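Local coordinates for protein putative carbohydrate-active enzyme (Uncultured organism, PDB 5WH8) that probably hydrolyses O-glycosyl bonds as the family 5 glycoside hydrolase (cellulase) domain of a larger multi-modular protein, at residues 46-49 with 50-54; 151-154 with 155-158; 214-217 with 218-222. All coordinates share one frame; numbering follows the deposited sequence.

Contact 1: 46-49 with 50-54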
loop_
_atom_site.group_PDB
_atom_site.type_symbol
_atom_site.label_atom_id
_atom_site.label_comp_id
_atom_site.label_asym_id
_atom_site.label_seq_id
_atom_site.Cartn_x
_atom_site.Cartn_y
_atom_site.Cartn_z
ATOM N N TYR A 46 -5.291 14.901 2.918
ATOM C CA TYR A 46 -4.204 14.485 2.008
ATOM C C TYR A 46 -3.678 15.719 1.282
ATOM O O TYR A 46 -4.126 16.066 0.179
ATOM C CB TYR A 46 -4.695 13.386 1.042
ATOM C CG TYR A 46 -5.426 12.308 1.817
ATOM C CD1 TYR A 46 -4.819 11.684 2.910
ATOM C CD2 TYR A 46 -6.757 11.998 1.543
ATOM C CE1 TYR A 46 -5.512 10.748 3.675
ATOM C CE2 TYR A 46 -7.449 11.058 2.299
ATOM C CZ TYR A 46 -6.826 10.451 3.369
ATOM O OH TYR A 46 -7.540 9.557 4.133
ATOM N N THR A 47 -2.729 16.375 1.935
ATOM C CA THR A 47 -2.159 17.637 1.456
ATOM C C THR A 47 -0.648 17.676 1.652
ATOM O O THR A 47 -0.059 16.797 2.309
ATOM C CB THR A 47 -2.750 18.846 2.206
ATOM O OG1 THR A 47 -2.348 18.785 3.576
ATOM C CG2 THR A 47 -4.248 18.867 2.133
ATOM N N GLU A 48 -0.006 18.707 1.113
ATOM C CA GLU A 48 1.413 18.830 1.352
ATOM C C GLU A 48 1.672 18.939 2.847
ATOM O O GLU A 48 2.596 18.308 3.369
ATOM C CB GLU A 48 2.004 20.028 0.604
ATOM C CG GLU A 48 3.523 20.049 0.748
ATOM C CD GLU A 48 4.234 21.013 -0.187
ATOM O OE1 GLU A 48 3.585 21.566 -1.103
ATOM O OE2 GLU A 48 5.456 21.203 0.003
ATOM N N ALA A 49 0.857 19.710 3.554
ATOM C CA ALA A 49 1.052 19.865 4.989
ATOM C C ALA A 49 0.880 18.563 5.765
ATOM O O ALA A 49 1.651 18.279 6.678
ATOM C CB ALA A 49 0.108 20.923 5.537
ATOM N N SER A 50 -0.140 17.774 5.444
ATOM C CA SER A 50 -0.405 16.580 6.234
ATOM C C SER A 50 0.656 15.534 5.958
ATOM O O SER A 50 1.148 14.880 6.882
ATOM C CB SER A 50 -1.811 16.025 5.960
ATOM O OG SER A 50 -1.938 15.445 4.671
ATOM N N LEU A 51 1.033 15.360 4.693
ATOM C CA LEU A 51 2.084 14.396 4.399
ATOM C C LEU A 51 3.449 14.845 4.944
ATOM O O LEU A 51 4.244 14.023 5.371
ATOM C CB LEU A 51 2.170 14.145 2.897
ATOM C CG LEU A 51 1.252 13.056 2.323
ATOM C CD1 LEU A 51 1.716 11.709 2.772
ATOM C CD2 LEU A 51 -0.191 13.264 2.692
ATOM N N THR A 52 3.707 16.152 4.994
ATOM C CA THR A 52 4.929 16.646 5.625
ATOM C C THR A 52 4.962 16.244 7.114
ATOM O O THR A 52 5.995 15.799 7.609
ATOM C CB THR A 52 5.077 18.197 5.459
ATOM O OG1 THR A 52 5.293 18.517 4.091
ATOM C CG2 THR A 52 6.270 18.714 6.231
ATOM N N ALA A 53 3.830 16.360 7.810
ATOM C CA ALA A 53 3.754 15.924 9.209
ATOM C C ALA A 53 3.963 14.415 9.324
ATOM O O ALA A 53 4.647 13.948 10.235
ATOM C CB ALA A 53 2.395 16.327 9.842
ATOM N N LEU A 54 3.366 13.638 8.419
ATOM C CA LEU A 54 3.567 12.198 8.459
ATOM C C LEU A 54 5.049 11.832 8.336
ATOM O O LEU A 54 5.544 10.914 9.004
ATOM C CB LEU A 54 2.758 11.515 7.360
ATOM C CG LEU A 54 1.282 11.283 7.715
ATOM C CD1 LEU A 54 0.518 10.923 6.467
ATOM C CD2 LEU A 54 1.173 10.179 8.744
HETATM O O HOH W 1 7.106 20.236 2.647
#

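Contact 2: 151-154 with 155-158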
loop_
_atom_site.group_PDB
_atom_site.type_symbol
_atom_site.label_atom_id
_atom_site.label_comp_id
_atom_site.label_asym_id
_atom_site.label_seq_id
_atom_site.Cartn_x
_atom_site.Cartn_y
_atom_site.Cartn_z
ATOM N N ASN A 151 -12.342 -10.425 -3.985
ATOM C CA ASN A 151 -13.198 -11.125 -3.035
ATOM C C ASN A 151 -14.481 -11.604 -3.686
ATOM O O ASN A 151 -14.915 -11.092 -4.723
ATOM C CB ASN A 151 -13.516 -10.241 -1.811
ATOM C CG ASN A 151 -14.418 -9.053 -2.139
ATOM O OD1 ASN A 151 -15.652 -9.141 -2.031
ATOM N ND2 ASN A 151 -13.805 -7.929 -2.520
ATOM N N GLY A 152 -15.059 -12.613 -3.035
ATOM C CA GLY A 152 -16.237 -13.313 -3.510
ATOM C C GLY A 152 -15.899 -14.794 -3.641
ATOM O O GLY A 152 -14.755 -15.145 -3.925
ATOM N N PHE A 153 -16.871 -15.678 -3.438
ATOM C CA PHE A 153 -16.600 -17.105 -3.617
ATOM C C PHE A 153 -16.298 -17.421 -5.091
ATOM O O PHE A 153 -15.596 -18.381 -5.404
ATOM C CB PHE A 153 -17.778 -17.957 -3.124
ATOM C CG PHE A 153 -17.586 -19.437 -3.347
ATOM C CD1 PHE A 153 -16.699 -20.160 -2.561
ATOM C CD2 PHE A 153 -18.283 -20.103 -4.348
ATOM C CE1 PHE A 153 -16.512 -21.523 -2.767
ATOM C CE2 PHE A 153 -18.100 -21.465 -4.561
ATOM C CZ PHE A 153 -17.214 -22.174 -3.769
ATOM N N ASP A 154 -16.827 -16.595 -5.987
ATOM C CA ASP A 154 -16.629 -16.763 -7.423
ATOM C C ASP A 154 -15.248 -16.321 -7.904
ATOM O O ASP A 154 -14.891 -16.533 -9.064
ATOM C CB ASP A 154 -17.689 -15.969 -8.191
ATOM C CG ASP A 154 -17.715 -14.496 -7.806
ATOM O OD1 ASP A 154 -17.656 -14.200 -6.591
ATOM O OD2 ASP A 154 -17.797 -13.633 -8.716
ATOM N N VAL A 155 -14.475 -15.703 -7.022
ATOM C CA VAL A 155 -13.217 -15.084 -7.433
ATOM C C VAL A 155 -12.033 -15.894 -6.920
ATOM O O VAL A 155 -11.645 -15.770 -5.763
ATOM C CB VAL A 155 -13.135 -13.628 -6.933
ATOM C CG1 VAL A 155 -11.843 -12.972 -7.376
ATOM C CG2 VAL A 155 -14.324 -12.842 -7.495
ATOM N N LYS A 156 -11.491 -16.738 -7.802
ATOM C CA LYS A 156 -10.382 -17.624 -7.470
ATOM C C LYS A 156 -9.062 -17.042 -7.944
ATOM O O LYS A 156 -9.030 -16.057 -8.694
ATOM C CB LYS A 156 -10.579 -19.007 -8.106
ATOM C CG LYS A 156 -11.916 -19.669 -7.837
ATOM C CD LYS A 156 -12.099 -19.921 -6.359
ATOM C CE LYS A 156 -13.308 -20.798 -6.068
ATOM N NZ LYS A 156 -13.685 -20.733 -4.627
ATOM N N TRP A 157 -7.959 -17.651 -7.521
ATOM C CA TRP A 157 -6.654 -17.186 -7.975
ATOM C C TRP A 157 -6.571 -17.200 -9.525
ATOM O O TRP A 157 -6.053 -16.259 -10.122
ATOM C CB TRP A 157 -5.500 -18.005 -7.344
ATOM C CG TRP A 157 -4.198 -17.667 -7.963
ATOM C CD1 TRP A 157 -3.375 -18.515 -8.645
ATOM C CD2 TRP A 157 -3.566 -16.368 -8.017
ATOM N NE1 TRP A 157 -2.282 -17.833 -9.117
ATOM C CE2 TRP A 157 -2.370 -16.516 -8.739
ATOM C CE3 TRP A 157 -3.902 -15.106 -7.518
ATOM C CZ2 TRP A 157 -1.506 -15.441 -8.996
ATOM C CZ3 TRP A 157 -3.043 -14.037 -7.758
ATOM C CH2 TRP A 157 -1.864 -14.209 -8.510
ATOM N N ALA A 158 -7.127 -18.212 -10.185
ATOM C CA ALA A 158 -7.154 -18.224 -11.651
ATOM C C ALA A 158 -7.729 -16.938 -12.246
ATOM O O ALA A 158 -7.201 -16.421 -13.228
ATOM C CB ALA A 158 -7.950 -19.426 -12.160
HETATM O O HOH W 2 -12.024 -14.208 -3.551
#

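Contact 3: 214-217 with 218-222. With EDO (1,2-ethanediol), chain N.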
loop_
_atom_site.group_PDB
_atom_site.type_symbol
_atom_site.label_atom_id
_atom_site.label_comp_id
_atom_site.label_asym_id
_atom_site.label_seq_id
_atom_site.Cartn_x
_atom_site.Cartn_y
_atom_site.Cartn_z
ATOM N N THR A 214 -9.427 -9.958 13.983
ATOM C CA THR A 214 -10.095 -10.935 13.146
ATOM C C THR A 214 -9.158 -12.084 12.748
ATOM O O THR A 214 -9.550 -13.248 12.791
ATOM C CB THR A 214 -10.646 -10.255 11.881
ATOM O OG1 THR A 214 -11.530 -9.181 12.280
ATOM C CG2 THR A 214 -11.410 -11.221 11.006
ATOM N N HIS A 215 -7.940 -11.744 12.337
ATOM C CA HIS A 215 -7.027 -12.734 11.741
ATOM C C HIS A 215 -5.875 -13.028 12.683
ATOM O O HIS A 215 -5.270 -12.129 13.236
ATOM C CB HIS A 215 -6.495 -12.233 10.397
ATOM C CG HIS A 215 -7.572 -11.748 9.489
ATOM N ND1 HIS A 215 -7.753 -10.417 9.184
ATOM C CD2 HIS A 215 -8.560 -12.416 8.855
ATOM C CE1 HIS A 215 -8.804 -10.287 8.397
ATOM N NE2 HIS A 215 -9.306 -11.488 8.173
ATOM N N THR A 216 -5.579 -14.305 12.865
ATOM C CA THR A 216 -4.540 -14.706 13.796
ATOM C C THR A 216 -3.666 -15.810 13.155
ATOM O O THR A 216 -3.258 -15.668 12.006
ATOM C CB THR A 216 -5.166 -15.112 15.151
ATOM O OG1 THR A 216 -4.143 -15.526 16.058
ATOM C CG2 THR A 216 -6.188 -16.196 14.987
ATOM N N GLN A 217 -3.381 -16.882 13.895
ATOM C CA GLN A 217 -2.421 -17.893 13.437
ATOM C C GLN A 217 -2.708 -18.460 12.054
ATOM O O GLN A 217 -1.788 -18.641 11.255
ATOM C CB GLN A 217 -2.354 -19.071 14.409
ATOM C CG GLN A 217 -1.299 -20.121 13.974
ATOM C CD GLN A 217 -1.322 -21.374 14.820
ATOM O OE1 GLN A 217 -1.536 -21.315 16.031
ATOM N NE2 GLN A 217 -1.125 -22.534 14.172
ATOM N N TYR A 218 -3.963 -18.798 11.792
ATOM C CA TYR A 218 -4.336 -19.422 10.509
ATOM C C TYR A 218 -3.810 -18.614 9.319
ATOM O O TYR A 218 -3.265 -19.172 8.350
ATOM C CB TYR A 218 -5.860 -19.578 10.397
ATOM C CG TYR A 218 -6.436 -20.182 9.101
ATOM C CD1 TYR A 218 -5.729 -21.102 8.317
ATOM C CD2 TYR A 218 -7.714 -19.832 8.674
ATOM C CE1 TYR A 218 -6.299 -21.652 7.154
ATOM C CE2 TYR A 218 -8.274 -20.362 7.522
ATOM C CZ TYR A 218 -7.571 -21.268 6.768
ATOM O OH TYR A 218 -8.167 -21.776 5.628
ATOM N N LEU A 219 -3.970 -17.292 9.375
ATOM C CA LEU A 219 -3.504 -16.462 8.276
ATOM C C LEU A 219 -1.978 -16.367 8.220
ATOM O O LEU A 219 -1.415 -16.334 7.130
ATOM C CB LEU A 219 -4.136 -15.055 8.359
ATOM C CG LEU A 219 -3.903 -14.177 7.118
ATOM C CD1 LEU A 219 -4.348 -14.853 5.808
ATOM C CD2 LEU A 219 -4.624 -12.828 7.325
ATOM N N ARG A 220 -1.307 -16.308 9.377
ATOM C CA ARG A 220 0.162 -16.354 9.398
ATOM C C ARG A 220 0.669 -17.663 8.793
ATOM O O ARG A 220 1.660 -17.674 8.062
ATOM C CB ARG A 220 0.708 -16.168 10.826
ATOM C CG ARG A 220 0.545 -14.721 11.338
ATOM C CD ARG A 220 1.240 -14.468 12.658
ATOM N NE ARG A 220 0.590 -15.134 13.788
ATOM C CZ ARG A 220 -0.370 -14.594 14.544
ATOM N NH1 ARG A 220 -0.852 -13.381 14.273
ATOM N NH2 ARG A 220 -0.884 -15.269 15.565
ATOM N N ASP A 221 -0.027 -18.765 9.066
ATOM C CA ASP A 221 0.385 -20.063 8.516
ATOM C C ASP A 221 0.214 -20.093 6.986
ATOM O O ASP A 221 1.071 -20.594 6.254
ATOM C CB ASP A 221 -0.431 -21.218 9.118
ATOM C CG ASP A 221 -0.070 -21.545 10.558
ATOM O OD1 ASP A 221 1.036 -21.212 11.037
ATOM O OD2 ASP A 221 -0.932 -22.162 11.230
ATOM N N LYS A 222 -0.913 -19.575 6.490
ATOM C CA LYS A 222 -1.124 -19.422 5.047
ATOM C C LYS A 222 -0.011 -18.588 4.406
ATOM O O LYS A 222 0.524 -18.927 3.347
ATOM C CB LYS A 222 -2.484 -18.759 4.765
ATOM C CG LYS A 222 -3.655 -19.727 4.931
ATOM C CD LYS A 222 -5.012 -19.042 5.157
ATOM C CE LYS A 222 -5.481 -18.168 3.977
ATOM N NZ LYS A 222 -5.697 -18.922 2.713
HETATM C C1 EDO N . -7.992 -16.560 10.233
HETATM O O1 EDO N . -6.754 -16.187 10.880
HETATM C C2 EDO N . -8.164 -15.991 8.825
HETATM O O2 EDO N . -7.771 -16.918 7.806
#

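Contact 1: 46-49 with 50-54
T52 reaches the carbonyl oxygen of E48 from both sides of the carbonyl plane. The T52 hydroxyl lies above one face of that plane, 38° out of it, and donates to E48 O from OG1 at 2.8 Å. From the opposite face T52 N donates to the same E48 O at 2.9 Å, the regular helical bond. What turns the hydroxyl back to the preceding turn is chi1 of -67°, which holds OG1 beside the T52 backbone N and opposite its carbonyl carbon. The extended E48 chain runs alongside T52, and one water donates both to E48 OE2 and, at 2.9 Å, to T52 OG1.

At the very start of helix 48-56, the helix that links barrel strands 32-36 and 62-68, T47 and S50 form a capping box. T47 OG1 accepts from S50 N at 3.1 Å, while S50 OG accepts from T47 N at 3.0 Å, the latter nearly straight (N-H...O 170°). S50 OG is also bonded to C45 O. Behind the box, L51 N reaches T47 O at 3.0 Å, and the L51 CD2 methyl lies 3.6 Å from that same oxygen. Y46 sets off away from 50-54, and its OH is bonded to F273 O and H37 N, whereas its backbone approaches the box, with CA 3.6 Å from S50 OG.

The chemistry implies a sharply defined helix start: the amide of S50, which has no preceding turn to bind, is satisfied by the T47 hydroxyl, and S50 OG serves as acceptor for T47 while reaching back to C45. The E48 carboxylate, in the first turn, would probably interact favourably with the helix dipole.

Contact 2: 151-154 with 155-158
Two torsions bring K156 to F153: the phenyl ring stands opposite its backbone N (chi1 177°), and the lysine chain folds at chi2 (-62°), which curls its tail back over the turn. The ammonium then has two contacts with the same residue. K156 NZ lies 3.4 Å above the plane of the F153 ring, displaced toward the rim, and 3.9 Å from the ring centroid, 27° off the normal; this geometry defines a cation-pi interaction. It also donates to the F153 backbone, with K156 NZ 3.1 Å from F153 O and in the carbonyl plane.

F153 sits within a type I beta turn from G152 to V155, in the loop that follows barrel strand 142-145 and precedes helix 157-172, and K156 follows the turn as the N-cap of that helix. The loop leaves the C-terminal end of the strand, the side on which TIM barrels carry their active sites. V155 N closes the turn on G152 O at 3.2 Å, approaching from well above the carbonyl plane. A water donates to G152 O at 2.9 Å and to V155 O at 2.7 Å, bridging the turn a second time.

V155 is the buried member: its CG2 methyl sits 3.3 Å from N151 O and lies alongside the D154 carboxylate, while its side chain also touches D117 and P150. N151 ND2 is tied to E149 O and L111 O.

Contact 3: 214-217 with 218-222
L219 packs against H215 where the loop after barrel strand 204-211 turns into helix 217-228 of the (beta/alpha)8 fold, with T216 at the N-cap. This is the tight part: buried L219 brings CD2 to 3.6 Å from H215 CB, and also meets F210 and W257. Beside it the R220 chain bends at chi3 (-71°), which lays one guanidinium face over the T216-Q217 backbone, T216 C lying 3.6 Å above its plane and toward its rim. Only a weak bond joins R220 NH2 to T216 OG1 at 3.3 Å; both side chains have a stronger partner in E253, whose OE2 forms a salt bridge with R220 NH1 and a hydrogen bond with T216 OG1. W257 adds a cation-pi contact to R220.

The exposed side, formed by Q217, Y218 and D221, is looser. Its firm element is backbone: D221 N donates to Q217 O at 2.8 Å. In one of two modelled conformers, Q217 NE2 also donates to the syn lone pair of D221 OD2 at 3.0 Å, OD2 lying almost in the amide plane of Q217, with amide and carboxylate planes 75° apart. Because Q217 is split and both residues touch a crystal neighbour, that bond is doubtful as a fixed feature.

T216 makes no side-chain capping bond, and the helical bonds to T216 O from L219 N and R220 N are weak. Molecules probably from the crystallisation liquor occupy the helix start instead: a MES sulfonate binds Y218 N, T216 N donates to ethanediol O1 at 3.0 Å, and ethanediol C2 sits in the plane of the H215 ring, 3.6 Å from its CD2.

Along the chain the contacts come in series, each where a loop from one strand of the eight-stranded parallel barrel enters the following helix. Contact 1 begins helix 48-56 after the first strand, contact 2 helix 157-172 after the fourth, and contact 3 helix 217-228 after the sixth. Contacts 2 and 3 are neighbours on one flank, centres 19 Å apart and nearest atoms about 10 Å. Contact 1 lies on the opposite side of the chain's centre, its own centre 37 Å from that of contact 2 and 34 Å from that of contact 3. None touches another, so each defines its own loop-to-helix junction within the single family 5 barrel domain.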